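Local coordinates for xylosidase (PDB 6XN2), which probably hydrolyses xylose-containing chains as a family GH43 xylosidase, binding beta-D-xylopyranose in the central pocket of a five-bladed beta-propeller, at residues S168-V173 / F255-W260; T48-A53 / M117-A122; Y182-G187 / P259-H264. All coordinates share one frame; numbering follows the deposited sequence.

Contact 1. Residues S168-V173 / F255-W260; sequences SIDPAV and FFEGPW. With XYP (beta-D-xylopyranose), chain E.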
loop_
_atom_site.group_PDB
_atom_site.type_symbol
_atom_site.label_atom_id
_atom_site.label_comp_id
_atom_site.label_asym_id
_atom_site.label_seq_id
_atom_site.Cartn_x
_atom_site.Cartn_y
_atom_site.Cartn_z
ATOM N N SER A 168 12.737 3.788 3.662
ATOM C CA SER A 168 11.647 4.220 2.802
ATOM C C SER A 168 10.301 3.862 3.465
ATOM O O SER A 168 10.214 3.748 4.698
ATOM C CB SER A 168 11.778 3.589 1.404
ATOM O OG SER A 168 10.953 4.248 0.453
ATOM N N ILE A 169 9.256 3.723 2.675
ATOM C CA ILE A 169 7.916 3.556 3.207
ATOM C C ILE A 169 7.056 2.451 2.634
ATOM O O ILE A 169 7.549 1.569 2.011
ATOM C CB ILE A 169 7.135 4.856 2.919
ATOM C CG1 ILE A 169 7.192 5.194 1.448
ATOM C CG2 ILE A 169 7.722 6.040 3.600
ATOM C CD1 ILE A 169 6.316 6.350 1.050
ATOM N N ASP A 170 5.766 2.486 2.983
ATOM C CA ASP A 170 4.743 1.653 2.350
ATOM C C ASP A 170 4.966 0.140 2.429
ATOM O O ASP A 170 5.007 -0.541 1.397
ATOM C CB ASP A 170 4.597 2.075 0.886
ATOM C CG ASP A 170 3.989 3.451 0.748
ATOM O OD1 ASP A 170 3.722 4.080 1.804
ATOM O OD2 ASP A 170 3.767 3.904 -0.399
ATOM N N PRO A 171 5.053 -0.400 3.621
ATOM C CA PRO A 171 5.242 -1.840 3.679
ATOM C C PRO A 171 4.033 -2.633 3.276
ATOM O O PRO A 171 2.940 -2.204 3.457
ATOM C CB PRO A 171 5.458 -2.087 5.155
ATOM C CG PRO A 171 4.715 -1.014 5.813
ATOM C CD PRO A 171 4.886 0.176 4.942
ATOM N N ALA A 172 4.278 -3.769 2.666
ATOM C CA ALA A 172 3.216 -4.734 2.392
ATOM C C ALA A 172 3.739 -6.119 2.727
ATOM O O ALA A 172 4.789 -6.524 2.226
ATOM C CB ALA A 172 2.768 -4.664 0.936
ATOM N N VAL A 173 3.023 -6.842 3.580
ATOM C CA VAL A 173 3.485 -8.167 3.981
ATOM C C VAL A 173 2.605 -9.259 3.386
ATOM O O VAL A 173 1.416 -9.363 3.704
ATOM C CB VAL A 173 3.524 -8.323 5.501
ATOM C CG1 VAL A 173 3.901 -9.745 5.866
ATOM C CG2 VAL A 173 4.514 -7.340 6.091
ATOM N N PHE A 255 7.391 1.910 -11.202
ATOM C CA PHE A 255 7.014 1.948 -9.807
ATOM C C PHE A 255 7.243 3.278 -9.114
ATOM O O PHE A 255 8.245 3.861 -9.275
ATOM C CB PHE A 255 7.746 0.830 -9.071
ATOM C CG PHE A 255 7.608 0.889 -7.590
ATOM C CD1 PHE A 255 6.523 0.361 -6.975
ATOM C CD2 PHE A 255 8.557 1.494 -6.832
ATOM C CE1 PHE A 255 6.377 0.417 -5.630
ATOM C CE2 PHE A 255 8.419 1.560 -5.477
ATOM C CZ PHE A 255 7.319 1.021 -4.875
ATOM N N PHE A 256 6.275 3.743 -8.340
ATOM C CA PHE A 256 6.394 4.969 -7.588
ATOM C C PHE A 256 6.318 4.702 -6.103
ATOM O O PHE A 256 7.210 5.051 -5.417
ATOM C CB PHE A 256 5.330 5.957 -7.958
ATOM C CG PHE A 256 5.508 7.320 -7.373
ATOM C CD1 PHE A 256 4.933 7.655 -6.186
ATOM C CD2 PHE A 256 6.182 8.297 -8.062
ATOM C CE1 PHE A 256 5.055 8.906 -5.675
ATOM C CE2 PHE A 256 6.303 9.547 -7.552
ATOM C CZ PHE A 256 5.740 9.853 -6.360
ATOM N N GLU A 257 5.245 4.086 -5.638
ATOM C CA GLU A 257 5.050 3.762 -4.236
ATOM C C GLU A 257 3.971 2.700 -4.002
ATOM O O GLU A 257 3.412 2.195 -4.913
ATOM C CB GLU A 257 4.727 5.002 -3.405
ATOM C CG GLU A 257 3.353 5.589 -3.585
ATOM C CD GLU A 257 3.236 7.036 -3.125
ATOM O OE1 GLU A 257 4.115 7.543 -2.472
ATOM O OE2 GLU A 257 2.224 7.668 -3.386
ATOM N N GLY A 258 3.793 2.332 -2.747
ATOM C CA GLY A 258 2.725 1.439 -2.316
ATOM C C GLY A 258 2.583 0.075 -2.974
ATOM O O GLY A 258 1.506 -0.240 -3.499
ATOM N N PRO A 259 3.601 -0.765 -2.907
ATOM C CA PRO A 259 3.486 -2.078 -3.504
ATOM C C PRO A 259 2.512 -2.976 -2.779
ATOM O O PRO A 259 2.278 -2.825 -1.649
ATOM C CB PRO A 259 4.882 -2.652 -3.356
ATOM C CG PRO A 259 5.450 -1.971 -2.217
ATOM C CD PRO A 259 4.840 -0.618 -2.156
ATOM N N TRP A 260 1.927 -3.896 -3.497
ATOM C CA TRP A 260 1.044 -4.893 -2.903
ATOM C C TRP A 260 1.191 -6.145 -3.728
ATOM O O TRP A 260 1.314 -6.067 -4.948
ATOM C CB TRP A 260 -0.415 -4.419 -2.881
ATOM C CG TRP A 260 -1.380 -5.415 -2.260
ATOM C CD1 TRP A 260 -2.044 -6.426 -2.905
ATOM C CD2 TRP A 260 -1.779 -5.491 -0.879
ATOM N NE1 TRP A 260 -2.828 -7.120 -2.012
ATOM C CE2 TRP A 260 -2.684 -6.570 -0.763
ATOM C CE3 TRP A 260 -1.468 -4.748 0.268
ATOM C CZ2 TRP A 260 -3.279 -6.924 0.452
ATOM C CZ3 TRP A 260 -2.051 -5.103 1.472
ATOM C CH2 TRP A 260 -2.952 -6.180 1.556
HETATM O O1 XYP E . 3.029 9.446 -0.512
HETATM C C1 XYP E . 1.928 8.889 0.169
HETATM C C2 XYP E . 2.390 7.626 0.865
HETATM C C3 XYP E . 1.442 7.176 1.930
HETATM C C4 XYP E . 1.064 8.336 2.825
HETATM C C5 XYP E . 0.515 9.451 1.984
HETATM O O2 XYP E . 2.548 6.534 -0.030
HETATM O O3 XYP E . 2.200 6.226 2.618
HETATM O O4 XYP E . 0.066 7.948 3.714
HETATM O O5 XYP E . 1.469 9.878 1.054
HETATM O O HOH W 1 2.517 -0.730 0.165
#
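Asp170 and Glu257 converge on the O1, O2 and O3 hydroxyls of one xylose of the bound ligand, carried by two chain segments that run almost side by side, 14° apart. The segments lead into strands 172-175 and 257-264, the innermost strands of different blades of the five-bladed propeller of GH43 enzymes. The tight part starts at the carboxylate of Asp170. CG sits beside the backbone N, anti to the carbonyl carbon (chi1 -69°), which lets OD1 and OD2 take two neighbouring hydroxyls: OD1 accepts from O3 of the sugar at 2.8 Å and OD2 from its O2 at 2.9 Å. OD2 also receives a weak, bent bond from Gly258 N at 2.8 Å, and Glu257 CB presses against the same oxygen. A glycine suits position 258 because the backbone there has positive phi. Further along, the methyl of Ala172 lies 3.2 Å from Pro259 O, a closeness that a small residue allows, and approaches the Trp260 ring obliquely. Trp260 NE1 is itself hydrogen-bonded to Ile311 O. Between these two close points the join is looser: the backbones share no direct hydrogen bond, and a water donates to both Asp170 O and Pro259 O. Pro259, having no N-H, instead brings CD to 3.6 Å from Asp170 O. Glu257 has its CG between backbone N and carbonyl carbon and an extended chain beyond, which carries OE1 to the sugar, where it accepts from O1 at 2.9 Å. One carboxylate thus grips O2 and O3 while the other addresses the anomeric oxygen. Asp170 OD2 lies 4.2 Å from Glu257 OE1, and the arrangement is consistent with the GH43 trio of carboxylates: Glu257 as probable acid beside O1, Asp170 as probable modulator next to it, and Asp50 as probable base.

Contact 2. Residues T48-A53 / M117-A122; sequences TADPSA and MWAPDA. With XYP (beta-D-xylopyranose), chain E.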
loop_
_atom_site.group_PDB
_atom_site.type_symbol
_atom_site.label_atom_id
_atom_site.label_comp_id
_atom_site.label_asym_id
_atom_site.label_seq_id
_atom_site.Cartn_x
_atom_site.Cartn_y
_atom_site.Cartn_z
ATOM N N THR A 48 -9.396 8.546 6.174
ATOM C CA THR A 48 -8.624 7.310 6.094
ATOM C C THR A 48 -7.969 7.180 4.722
ATOM O O THR A 48 -8.506 7.658 3.724
ATOM C CB THR A 48 -9.505 6.069 6.343
ATOM O OG1 THR A 48 -10.589 6.055 5.402
ATOM C CG2 THR A 48 -10.071 6.069 7.764
ATOM N N ALA A 49 -6.809 6.532 4.667
ATOM C CA ALA A 49 -6.094 6.361 3.403
ATOM C C ALA A 49 -5.328 5.047 3.388
ATOM O O ALA A 49 -5.272 4.355 4.396
ATOM C CB ALA A 49 -5.148 7.524 3.164
ATOM N N ASP A 50 -4.748 4.713 2.236
ATOM C CA ASP A 50 -3.838 3.575 2.108
ATOM C C ASP A 50 -4.380 2.276 2.711
ATOM O O ASP A 50 -3.762 1.707 3.614
ATOM C CB ASP A 50 -2.511 3.906 2.778
ATOM C CG ASP A 50 -2.036 5.325 2.478
ATOM O OD1 ASP A 50 -2.085 5.755 1.308
ATOM O OD2 ASP A 50 -1.609 6.005 3.426
ATOM N N PRO A 51 -5.528 1.798 2.216
ATOM C CA PRO A 51 -6.150 0.657 2.900
ATOM C C PRO A 51 -5.421 -0.666 2.661
ATOM O O PRO A 51 -5.201 -1.043 1.513
ATOM C CB PRO A 51 -7.553 0.622 2.295
ATOM C CG PRO A 51 -7.366 1.170 0.915
ATOM C CD PRO A 51 -6.279 2.208 1.015
ATOM N N SER A 52 -5.118 -1.391 3.711
ATOM C CA SER A 52 -4.530 -2.698 3.584
ATOM C C SER A 52 -5.539 -3.681 4.140
ATOM O O SER A 52 -5.716 -3.764 5.301
ATOM C CB SER A 52 -3.223 -2.767 4.337
ATOM O OG SER A 52 -2.181 -2.175 3.634
ATOM N N ALA A 53 -6.178 -4.424 3.254
ATOM C CA ALA A 53 -7.254 -5.339 3.674
ATOM C C ALA A 53 -6.745 -6.761 3.842
ATOM O O ALA A 53 -6.019 -7.232 3.001
ATOM C CB ALA A 53 -8.371 -5.295 2.686
ATOM N N MET A 117 3.188 8.854 10.578
ATOM C CA MET A 117 2.792 7.458 10.581
ATOM C C MET A 117 2.022 7.174 9.298
ATOM O O MET A 117 0.820 7.439 9.214
ATOM C CB MET A 117 1.952 7.159 11.816
ATOM C CG MET A 117 2.678 7.462 13.124
ATOM S SD MET A 117 3.707 6.061 13.617
ATOM C CE MET A 117 2.545 5.120 14.603
ATOM N N TRP A 118 2.730 6.695 8.287
ATOM C CA TRP A 118 2.186 6.471 6.959
ATOM C C TRP A 118 1.625 5.082 6.679
ATOM O O TRP A 118 1.498 4.313 7.559
ATOM C CB TRP A 118 3.202 6.928 5.917
ATOM C CG TRP A 118 3.349 8.437 5.844
ATOM C CD1 TRP A 118 2.827 9.335 6.672
ATOM C CD2 TRP A 118 4.059 9.180 4.858
ATOM N NE1 TRP A 118 3.152 10.596 6.282
ATOM C CE2 TRP A 118 3.907 10.526 5.164
ATOM C CE3 TRP A 118 4.792 8.836 3.736
ATOM C CZ2 TRP A 118 4.459 11.517 4.397
ATOM C CZ3 TRP A 118 5.339 9.818 2.991
ATOM C CH2 TRP A 118 5.176 11.136 3.317
ATOM N N ALA A 119 1.279 4.812 5.435
ATOM C CA ALA A 119 0.674 3.573 4.990
ATOM C C ALA A 119 1.116 2.263 5.631
ATOM O O ALA A 119 2.122 1.777 5.316
ATOM C CB ALA A 119 0.809 3.469 3.504
ATOM N N PRO A 120 0.270 1.662 6.456
ATOM C CA PRO A 120 0.666 0.441 7.134
ATOM C C PRO A 120 0.110 -0.840 6.569
ATOM O O PRO A 120 -0.631 -0.829 5.643
ATOM C CB PRO A 120 0.042 0.640 8.495
ATOM C CG PRO A 120 -1.230 1.292 8.176
ATOM C CD PRO A 120 -0.985 2.170 6.994
ATOM N N ASP A 121 0.496 -1.948 7.171
ATOM C CA ASP A 121 -0.046 -3.241 6.775
ATOM C C ASP A 121 -0.007 -4.167 7.978
ATOM O O ASP A 121 0.544 -3.818 9.024
ATOM C CB ASP A 121 0.734 -3.842 5.598
ATOM C CG ASP A 121 -0.049 -4.934 4.875
ATOM O OD1 ASP A 121 -1.245 -5.119 5.194
ATOM O OD2 ASP A 121 0.525 -5.605 3.992
ATOM N N ALA A 122 -0.593 -5.346 7.843
ATOM C CA ALA A 122 -0.630 -6.276 8.955
ATOM C C ALA A 122 -0.365 -7.693 8.488
ATOM O O ALA A 122 -0.505 -8.003 7.303
ATOM C CB ALA A 122 -1.970 -6.190 9.670
HETATM O O1 XYP E . 3.029 9.446 -0.512
HETATM C C1 XYP E . 1.928 8.889 0.169
HETATM C C2 XYP E . 2.390 7.626 0.865
HETATM C C3 XYP E . 1.442 7.176 1.930
HETATM C C4 XYP E . 1.064 8.336 2.825
HETATM C C5 XYP E . 0.515 9.451 1.984
HETATM O O2 XYP E . 2.548 6.534 -0.030
HETATM O O3 XYP E . 2.200 6.226 2.618
HETATM O O4 XYP E . 0.066 7.948 3.714
HETATM O O5 XYP E . 1.469 9.878 1.054
HETATM O O HOH W 2 -1.219 0.571 3.313
#
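Asp50 packs its CB against the methyl of Ala119, 3.4 Å from carbon to carbon, where two blades of the GH43 five-bladed beta-propeller meet beside the xylose pocket. Strands 47-56 and 121-125 are edge strands of their four-stranded antiparallel sheets, and both face the central channel. Ala119 suits its place because its one methyl touches both Asp50 and O3 of the xylose, while its backbone N-H gives a long bond of 3.3 Å to the same O3. Just before it, Trp118 turns its ring system under the sugar: chi1 is -71°, with CG beside the backbone N, and chi2 of only 9° lays the indole so that C4 of the xylose stands 3.6 Å above one face, offset toward the rim. Its NE1 is held by the carbonyl of Phe81, which helps to fix the rotation of the ring. Deeper in the channel, Ser52 is the small polar residue of the join. Its OG, anti to the carbonyl carbon (chi1 -79°), donates to Pro120 O at 2.9 Å, lying in the carbonyl plane. The same oxygen accepts from a water that also donates to Asp50 O, and two donors thereby satisfy a buried carbonyl. The nearest atom of the Ser52 side chain is about 4 Å from a bound calcium ion. The side chain of Asp121 reaches across to bring OD1 3.2 Å from Ser52 CB. That oxygen's main partner is His54 NE2, with a weak bond from Ala122 N, and OD2 has its partner in the next blade. At the pocket end, Asp50 OD2 accepts both from Ser65 and, at 2.6 Å, from O4 of the xylose.

Contact 3. Residues Y182-G187 / P259-H264; sequences YLYFGG and PWVHQH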
loop_
_atom_site.group_PDB
_atom_site.type_symbol
_atom_site.label_atom_id
_atom_site.label_comp_id
_atom_site.label_asym_id
_atom_site.label_seq_id
_atom_site.Cartn_x
_atom_site.Cartn_y
_atom_site.Cartn_z
ATOM N N TYR A 182 6.591 -12.399 3.271
ATOM C CA TYR A 182 7.516 -11.534 2.579
ATOM C C TYR A 182 7.152 -10.086 2.770
ATOM O O TYR A 182 6.034 -9.724 2.662
ATOM C CB TYR A 182 7.545 -11.822 1.084
ATOM C CG TYR A 182 8.000 -13.195 0.689
ATOM C CD1 TYR A 182 7.127 -14.224 0.609
ATOM C CD2 TYR A 182 9.293 -13.442 0.395
ATOM C CE1 TYR A 182 7.539 -15.477 0.256
ATOM C CE2 TYR A 182 9.711 -14.684 0.041
ATOM C CZ TYR A 182 8.835 -15.705 -0.016
ATOM O OH TYR A 182 9.252 -16.943 -0.385
ATOM N N LEU A 183 8.133 -9.268 3.066
ATOM C CA LEU A 183 7.902 -7.842 3.220
ATOM C C LEU A 183 8.304 -7.104 1.950
ATOM O O LEU A 183 9.409 -7.290 1.437
ATOM C CB LEU A 183 8.676 -7.290 4.425
ATOM C CG LEU A 183 8.652 -5.760 4.580
ATOM C CD1 LEU A 183 7.252 -5.240 4.905
ATOM C CD2 LEU A 183 9.667 -5.320 5.629
ATOM N N TYR A 184 7.385 -6.296 1.433
ATOM C CA TYR A 184 7.654 -5.422 0.298
ATOM C C TYR A 184 7.621 -3.993 0.778
ATOM O O TYR A 184 6.777 -3.648 1.598
ATOM C CB TYR A 184 6.623 -5.621 -0.813
ATOM C CG TYR A 184 6.607 -7.014 -1.392
ATOM C CD1 TYR A 184 5.886 -8.037 -0.774
ATOM C CD2 TYR A 184 7.305 -7.307 -2.563
ATOM C CE1 TYR A 184 5.864 -9.321 -1.309
ATOM C CE2 TYR A 184 7.286 -8.591 -3.104
ATOM C CZ TYR A 184 6.568 -9.589 -2.470
ATOM O OH TYR A 184 6.547 -10.859 -2.998
ATOM N N PHE A 185 8.520 -3.157 0.274
ATOM C CA PHE A 185 8.463 -1.749 0.632
ATOM C C PHE A 185 9.105 -0.828 -0.399
ATOM O O PHE A 185 9.802 -1.274 -1.314
ATOM C CB PHE A 185 9.093 -1.523 2.024
ATOM C CG PHE A 185 10.542 -1.957 2.152
ATOM C CD1 PHE A 185 10.869 -3.274 2.454
ATOM C CD2 PHE A 185 11.573 -1.031 2.032
ATOM C CE1 PHE A 185 12.193 -3.671 2.600
ATOM C CE2 PHE A 185 12.904 -1.421 2.182
ATOM C CZ PHE A 185 13.214 -2.741 2.463
ATOM N N GLY A 186 8.843 0.466 -0.245
ATOM C CA GLY A 186 9.428 1.462 -1.115
ATOM C C GLY A 186 8.473 2.527 -1.603
ATOM O O GLY A 186 7.292 2.291 -1.835
ATOM N N GLY A 187 9.008 3.724 -1.757
ATOM C CA GLY A 187 8.283 4.816 -2.373
ATOM C C GLY A 187 9.314 5.857 -2.738
ATOM O O GLY A 187 10.172 6.172 -1.918
ATOM N N PRO A 259 3.601 -0.765 -2.907
ATOM C CA PRO A 259 3.486 -2.078 -3.504
ATOM C C PRO A 259 2.512 -2.976 -2.779
ATOM O O PRO A 259 2.278 -2.825 -1.649
ATOM C CB PRO A 259 4.882 -2.652 -3.356
ATOM C CG PRO A 259 5.450 -1.971 -2.217
ATOM C CD PRO A 259 4.840 -0.618 -2.156
ATOM N N TRP A 260 1.927 -3.896 -3.497
ATOM C CA TRP A 260 1.044 -4.893 -2.903
ATOM C C TRP A 260 1.191 -6.145 -3.728
ATOM O O TRP A 260 1.314 -6.067 -4.948
ATOM C CB TRP A 260 -0.415 -4.419 -2.881
ATOM C CG TRP A 260 -1.380 -5.415 -2.260
ATOM C CD1 TRP A 260 -2.044 -6.426 -2.905
ATOM C CD2 TRP A 260 -1.779 -5.491 -0.879
ATOM N NE1 TRP A 260 -2.828 -7.120 -2.012
ATOM C CE2 TRP A 260 -2.684 -6.570 -0.763
ATOM C CE3 TRP A 260 -1.468 -4.748 0.268
ATOM C CZ2 TRP A 260 -3.279 -6.924 0.452
ATOM C CZ3 TRP A 260 -2.051 -5.103 1.472
ATOM C CH2 TRP A 260 -2.952 -6.180 1.556
ATOM N N VAL A 261 1.200 -7.301 -3.069
ATOM C CA VAL A 261 1.295 -8.558 -3.797
ATOM C C VAL A 261 0.190 -9.500 -3.350
ATOM O O VAL A 261 -0.057 -9.659 -2.157
ATOM C CB VAL A 261 2.674 -9.238 -3.611
ATOM C CG1 VAL A 261 2.725 -10.579 -4.345
ATOM C CG2 VAL A 261 3.789 -8.330 -4.126
ATOM N N HIS A 262 -0.496 -10.106 -4.310
ATOM C CA HIS A 262 -1.442 -11.157 -3.977
ATOM C C HIS A 262 -1.227 -12.367 -4.889
ATOM O O HIS A 262 -0.655 -12.256 -5.984
ATOM C CB HIS A 262 -2.893 -10.641 -4.048
ATOM C CG HIS A 262 -3.431 -10.488 -5.439
ATOM N ND1 HIS A 262 -3.313 -9.320 -6.162
ATOM C CD2 HIS A 262 -4.121 -11.349 -6.223
ATOM C CE1 HIS A 262 -3.893 -9.475 -7.340
ATOM N NE2 HIS A 262 -4.387 -10.698 -7.405
ATOM N N GLN A 263 -1.681 -13.516 -4.432
ATOM C CA GLN A 263 -1.565 -14.730 -5.177
ATOM C C GLN A 263 -2.888 -15.135 -5.786
ATOM O O GLN A 263 -3.886 -15.092 -5.158
ATOM C CB GLN A 263 -1.074 -15.869 -4.287
ATOM C CG GLN A 263 0.385 -15.828 -3.949
ATOM C CD GLN A 263 0.834 -17.019 -3.148
ATOM O OE1 GLN A 263 0.643 -17.074 -1.991
ATOM N NE2 GLN A 263 1.437 -17.966 -3.799
ATOM N N HIS A 264 -2.837 -15.565 -7.025
ATOM C CA HIS A 264 -3.994 -16.016 -7.716
ATOM C C HIS A 264 -3.575 -16.860 -8.873
ATOM O O HIS A 264 -2.661 -16.516 -9.572
ATOM C CB HIS A 264 -4.788 -14.841 -8.229
ATOM C CG HIS A 264 -5.907 -15.230 -9.118
ATOM N ND1 HIS A 264 -7.057 -15.793 -8.641
ATOM C CD2 HIS A 264 -6.027 -15.196 -10.454
ATOM C CE1 HIS A 264 -7.859 -16.050 -9.643
ATOM N NE2 HIS A 264 -7.256 -15.699 -10.755
#
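Tyr184 offers one face of its ring to Val261, and this CH-pi contact is the centre of a join between two blades of the propeller. Val261 CG2 stands 3.5 Å from the ring centroid, only 15° off the ring normal, and the two side chains cross at about a right angle. Valine suits this place in a strand: with CG1 anti to the backbone N, its other branch, CG2, is the one set over the ring. The remaining contacts are apolar and gentler. Pro259 CG lies 4.1 Å from Tyr184 CB, so the proline ring covers the root of the side chain whose far part Val261 covers. Pro259 also meets backbone, its CD 3.8 Å from Gly186 O at the point where strand 181-185 gives way to loop; Gly186 adopts backbone angles open chiefly to glycine. Hydrogen bonds are absent between the segments, as the strands lie 6.9 Å apart at their nearest, 148° between their directions. Tyr184 OH is hydrogen-bonded to Pro288 O, in the loop between strands 280-285 and 292-299, while its backbone pairs with Ala172 within its own blade. The chemistry therefore is that of a buried interface held by dispersion and ring-face contact: the two segments meet without hydrogen bonds, and the tyrosine hydroxyl reaches across to anchor the ring to the other blade.

How the contacts relate
The three contacts tie the central part of the propeller together. Contacts 1 and 2 both touch the xylose, with centres 10 Å apart, and bring two aspartates and a glutamate round one sugar. They also join directly, through a probable hydrogen bond from Val173 N to Asp121 OD2 of 2.8 Å, while Asp170 OD1 packs 3.4 Å from Ala119 CB. Contact 3 shares Pro259 and Trp260 with contact 1, their centres 7 Å apart, and backs it from the second strand of the blade: Ala172 N lies 2.7 Å from Tyr184 O. Contact 3 reaches contact 2 through Trp260, whose CZ3 lies 3.6 Å from Ser52 OG.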